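PDB 3L49: ABC sugar (Ribose) transporter, periplasmic substrate-binding subunit, which probably binds a sugar in the periplasm as the substrate-capturing subunit of an ABC transporter. Local coordinates for residues A64-L69 / F90-A95; S249-L254 / T272-V277. One frame throughout, in Å; residues are numbered along the deposited sequence.

The touching residues of both contacts lie in the lobe of this periplasmic binding protein that holds strand 64-68, and their centres are about 13 Å apart. Interaction 1 comes first along the chain and joins two parallel strands of a beta-alpha-beta unit; interaction 2 opens only after it has closed, and sets helix 248-263 against strand 271-280 of the same mixed sheet. Strand 101-105 separates strands 89-92 and 271-280 in that sheet. The two contacts meet where Val92 CB lies 3.9 Å from Ile251 CG2, so early and late parts of the sequence build one lobe. An unidentified ligand sits just past strand 89-92, about 3 Å from the Asp93 side chain and about 7 Å from that of Ile251.

Interaction 1 of 2, residues A64-L69 / F90-A95; sequences AIIEQL and FTVDTA
Phe90 N donates to Ile65 O at 2.9 Å, and Glu67 N returns a bond to Phe90 O at 2.8 Å. A third bond, Val92 N to Glu67 O, completes the regular parallel pairing of strands 64-68 and 89-92, joined by helix 72-84 in a beta-alpha-beta unit. The tight apolar part lies on the face of Ile66 and Val92, where Ile66 CG2 meets Val92 CG1 at 3.7 Å; Gln68 CG packs equally close to Val92 CG2. Helices 18-33 and 248-263 touch side chains on this face. Past the strand ends the fit loosens: Leu69 N bonds only weakly to Val92 O, and partly exposed Leu69 lays CD2 beside Asp93 CB. On the other face, Glu67 has CG anti to its backbone N (chi1 -158°) and bends at chi2, bringing OE1 to Thr94 OG1, which donates at 2.8 Å nearly along the C-O axis. With an alanine at this position the Thr94 hydroxyl is likely to lose its acceptor, and a gap would open beside it where the acid lay. The buried acid group of Glu67 thus links its strand to the loop after the neighbouring one; Glu67 OE2, 2.8 Å from Leu69 O, may carry a proton.

Interaction 2 of 2, residues S249-L254 / T272-V277; sequences SEIGKL and TFAPAV
Ile251 and Leu254 of helix 248-263 pack on Ala274 of strand 271-280, a helix-on-sheet contact in the alpha/beta lobe of a periplasmic binding protein. The short helix and strand segments run nearly antiparallel, at 153°, with their axes 8.4 Å apart at closest approach. Apolar contacts carry the interface. The methyl of Ala274 points at the helix and is met by Ile251, whose CG1 comes within 3.7 Å of Ala274 CB and whose CD1 follows at 4.1 Å. About one helical turn on, Leu254 points toward the strand, and its CD1 reaches Ala274 CB at 4.2 Å. At the partly exposed margin, the aliphatic CB of Glu250 approaches the same methyl. Polar contact comes from beyond residues 249-254: Thr272 OG1 is hydrogen-bonded to Asn258, farther along the same helix, and to Asn101. Backbone bonds from Thr272 and Ala274 to strand 101-105 fix the strand in the sheet, and that strand shares the packing, since Ile251 also touches Ser105 and Leu254 touches Thr103. While its hydroxyl is held by Asn258, Thr272 sets its methyl beside Leu254, with Thr272 CG2 lying 4.4 Å from Leu254 CD1.

Interaction 1 of 2, residues A64-L69 / F90-A95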
# COMPACT_ATOMS: atom_id res chain seq x y z
N ALA A 64 -12.63 -0.61 -20.95
CA ALA A 64 -11.37 -0.89 -20.25
C ALA A 64 -11.58 -1.41 -18.83
O ALA A 64 -12.63 -1.23 -18.24
CB ALA A 64 -10.46 0.34 -20.22
N ILE A 65 -10.54 -2.06 -18.29
CA ILE A 65 -10.56 -2.54 -16.90
C ILE A 65 -9.47 -1.85 -16.06
O ILE A 65 -8.33 -1.71 -16.52
CB ILE A 65 -10.43 -4.09 -16.86
CG1 ILE A 65 -11.71 -4.73 -17.41
CG2 ILE A 65 -10.13 -4.60 -15.43
CD1 ILE A 65 -11.61 -6.23 -17.71
N ILE A 66 -9.85 -1.38 -14.87
CA ILE A 66 -8.87 -0.93 -13.88
C ILE A 66 -8.76 -1.91 -12.73
O ILE A 66 -9.73 -2.21 -12.05
CB ILE A 66 -9.16 0.48 -13.30
CG1 ILE A 66 -9.58 1.47 -14.39
CG2 ILE A 66 -7.92 1.00 -12.59
CD1 ILE A 66 -9.93 2.86 -13.85
N GLU A 67 -7.56 -2.43 -12.51
CA GLU A 67 -7.33 -3.39 -11.45
C GLU A 67 -6.66 -2.67 -10.27
O GLU A 67 -5.71 -1.93 -10.45
CB GLU A 67 -6.47 -4.54 -11.97
CG GLU A 67 -6.56 -5.84 -11.18
CD GLU A 67 -5.88 -5.77 -9.83
OE1 GLU A 67 -4.83 -5.10 -9.72
OE2 GLU A 67 -6.40 -6.38 -8.88
N GLN A 68 -7.14 -2.90 -9.05
CA GLN A 68 -6.55 -2.28 -7.87
C GLN A 68 -6.03 -3.30 -6.84
O GLN A 68 -6.80 -4.09 -6.31
CB GLN A 68 -7.54 -1.33 -7.23
CG GLN A 68 -7.12 -0.75 -5.90
CD GLN A 68 -8.10 0.28 -5.39
OE1 GLN A 68 -8.63 1.07 -6.16
NE2 GLN A 68 -8.34 0.27 -4.08
N LEU A 69 -4.72 -3.25 -6.59
CA LEU A 69 -4.03 -4.07 -5.57
C LEU A 69 -4.22 -5.59 -5.69
O LEU A 69 -4.67 -6.09 -6.72
CB LEU A 69 -4.35 -3.58 -4.15
CG LEU A 69 -3.66 -2.27 -3.77
CD1 LEU A 69 -4.47 -1.53 -2.74
CD2 LEU A 69 -2.22 -2.52 -3.29
N PHE A 90 -5.56 -1.22 -17.08
CA PHE A 90 -4.91 -0.17 -16.32
C PHE A 90 -4.87 -0.65 -14.89
O PHE A 90 -5.76 -1.38 -14.45
CB PHE A 90 -5.72 1.12 -16.43
CG PHE A 90 -5.69 1.73 -17.80
CD1 PHE A 90 -4.75 2.71 -18.11
CD2 PHE A 90 -6.57 1.30 -18.79
CE1 PHE A 90 -4.69 3.27 -19.38
CE2 PHE A 90 -6.52 1.86 -20.07
CZ PHE A 90 -5.58 2.84 -20.36
N THR A 91 -3.83 -0.28 -14.15
CA THR A 91 -3.77 -0.64 -12.74
C THR A 91 -3.58 0.55 -11.83
O THR A 91 -3.02 1.57 -12.24
CB THR A 91 -2.64 -1.64 -12.43
OG1 THR A 91 -1.39 -1.11 -12.90
CG2 THR A 91 -2.90 -3.01 -13.08
N VAL A 92 -4.07 0.42 -10.60
CA VAL A 92 -3.57 1.26 -9.52
C VAL A 92 -2.77 0.40 -8.56
O VAL A 92 -3.24 -0.65 -8.09
CB VAL A 92 -4.66 2.21 -8.87
CG1 VAL A 92 -5.93 2.26 -9.69
CG2 VAL A 92 -4.95 1.90 -7.42
N ASP A 93 -1.52 0.81 -8.36
CA ASP A 93 -0.50 0.12 -7.53
C ASP A 93 0.05 -1.20 -8.07
O ASP A 93 1.20 -1.55 -7.78
CB ASP A 93 -0.95 -0.02 -6.07
CG ASP A 93 -0.74 1.25 -5.27
OD1 ASP A 93 -0.44 2.31 -5.86
OD2 ASP A 93 -0.87 1.18 -4.03
N THR A 94 -0.74 -1.93 -8.85
CA THR A 94 -0.32 -3.25 -9.31
C THR A 94 0.64 -3.13 -10.49
O THR A 94 0.23 -3.02 -11.64
CB THR A 94 -1.54 -4.14 -9.65
OG1 THR A 94 -2.49 -4.07 -8.58
CG2 THR A 94 -1.12 -5.61 -9.84
N ALA A 95 1.93 -3.12 -10.18
CA ALA A 95 2.96 -3.01 -11.21
C ALA A 95 3.05 -4.30 -12.01
O ALA A 95 3.58 -5.31 -11.53
CB ALA A 95 4.30 -2.66 -10.60

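Interaction 2 of 2, residues S249-L254 / T272-V277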
# COMPACT_ATOMS: atom_id res chain seq x y z
N SER A 249 -7.01 9.21 -3.20
CA SER A 249 -8.02 9.92 -3.98
C SER A 249 -7.47 10.52 -5.28
O SER A 249 -8.16 10.52 -6.30
CB SER A 249 -8.71 10.99 -3.14
OG SER A 249 -9.56 10.39 -2.19
N GLU A 250 -6.22 10.99 -5.24
CA GLU A 250 -5.56 11.45 -6.47
C GLU A 250 -5.21 10.31 -7.41
O GLU A 250 -5.44 10.43 -8.61
CB GLU A 250 -4.31 12.26 -6.17
CG GLU A 250 -4.58 13.73 -6.10
CD GLU A 250 -5.00 14.35 -7.42
OE1 GLU A 250 -6.03 15.06 -7.44
OE2 GLU A 250 -4.31 14.13 -8.44
N ILE A 251 -4.65 9.24 -6.84
CA ILE A 251 -4.27 8.04 -7.60
C ILE A 251 -5.46 7.48 -8.40
O ILE A 251 -5.34 7.25 -9.60
CB ILE A 251 -3.61 6.97 -6.67
CG1 ILE A 251 -2.14 7.31 -6.42
CG2 ILE A 251 -3.71 5.58 -7.26
CD1 ILE A 251 -1.63 7.00 -5.00
N GLY A 252 -6.61 7.31 -7.73
CA GLY A 252 -7.81 6.82 -8.39
C GLY A 252 -8.28 7.71 -9.52
O GLY A 252 -8.60 7.23 -10.61
N LYS A 253 -8.30 9.02 -9.25
CA LYS A 253 -8.67 10.04 -10.23
C LYS A 253 -7.78 10.02 -11.46
O LYS A 253 -8.27 10.10 -12.58
CB LYS A 253 -8.56 11.42 -9.59
CG LYS A 253 -9.66 12.36 -10.02
CD LYS A 253 -9.31 13.81 -9.73
CE LYS A 253 -10.57 14.64 -9.57
NZ LYS A 253 -10.57 15.82 -10.47
N LEU A 254 -6.47 9.88 -11.24
CA LEU A 254 -5.47 9.95 -12.30
C LEU A 254 -5.48 8.72 -13.21
O LEU A 254 -5.23 8.83 -14.41
CB LEU A 254 -4.07 10.14 -11.71
CG LEU A 254 -3.63 11.49 -11.16
CD1 LEU A 254 -2.43 11.32 -10.22
CD2 LEU A 254 -3.32 12.47 -12.29
N THR A 272 2.13 6.65 -13.81
CA THR A 272 1.83 7.99 -13.32
C THR A 272 1.98 7.98 -11.81
O THR A 272 1.36 7.16 -11.13
CB THR A 272 0.40 8.41 -13.70
OG1 THR A 272 0.20 8.16 -15.09
CG2 THR A 272 0.17 9.88 -13.43
N PHE A 273 2.83 8.86 -11.28
CA PHE A 273 2.95 9.03 -9.83
C PHE A 273 2.06 10.16 -9.32
O PHE A 273 1.97 11.21 -9.94
CB PHE A 273 4.39 9.33 -9.42
CG PHE A 273 5.36 8.22 -9.69
CD1 PHE A 273 6.69 8.51 -9.97
CD2 PHE A 273 4.97 6.88 -9.66
CE1 PHE A 273 7.61 7.49 -10.22
CE2 PHE A 273 5.88 5.86 -9.90
CZ PHE A 273 7.20 6.16 -10.18
N ALA A 274 1.39 9.93 -8.19
CA ALA A 274 0.85 11.02 -7.37
C ALA A 274 1.95 11.38 -6.38
O ALA A 274 2.84 10.57 -6.14
CB ALA A 274 -0.41 10.58 -6.64
N PRO A 275 1.94 12.62 -5.84
CA PRO A 275 2.93 12.97 -4.81
C PRO A 275 2.65 12.30 -3.47
O PRO A 275 1.52 11.94 -3.17
CB PRO A 275 2.75 14.49 -4.65
CG PRO A 275 1.96 14.93 -5.84
CD PRO A 275 1.09 13.78 -6.18
N ALA A 276 3.71 12.13 -2.69
CA ALA A 276 3.60 11.69 -1.31
C ALA A 276 4.61 12.46 -0.48
O ALA A 276 5.64 12.88 -0.99
CB ALA A 276 3.84 10.22 -1.21
N VAL A 277 4.31 12.65 0.80
CA VAL A 277 5.22 13.35 1.71
C VAL A 277 5.62 12.39 2.82
O VAL A 277 4.86 11.49 3.15
CB VAL A 277 4.57 14.61 2.36
CG1 VAL A 277 5.64 15.65 2.71
CG2 VAL A 277 3.52 15.23 1.45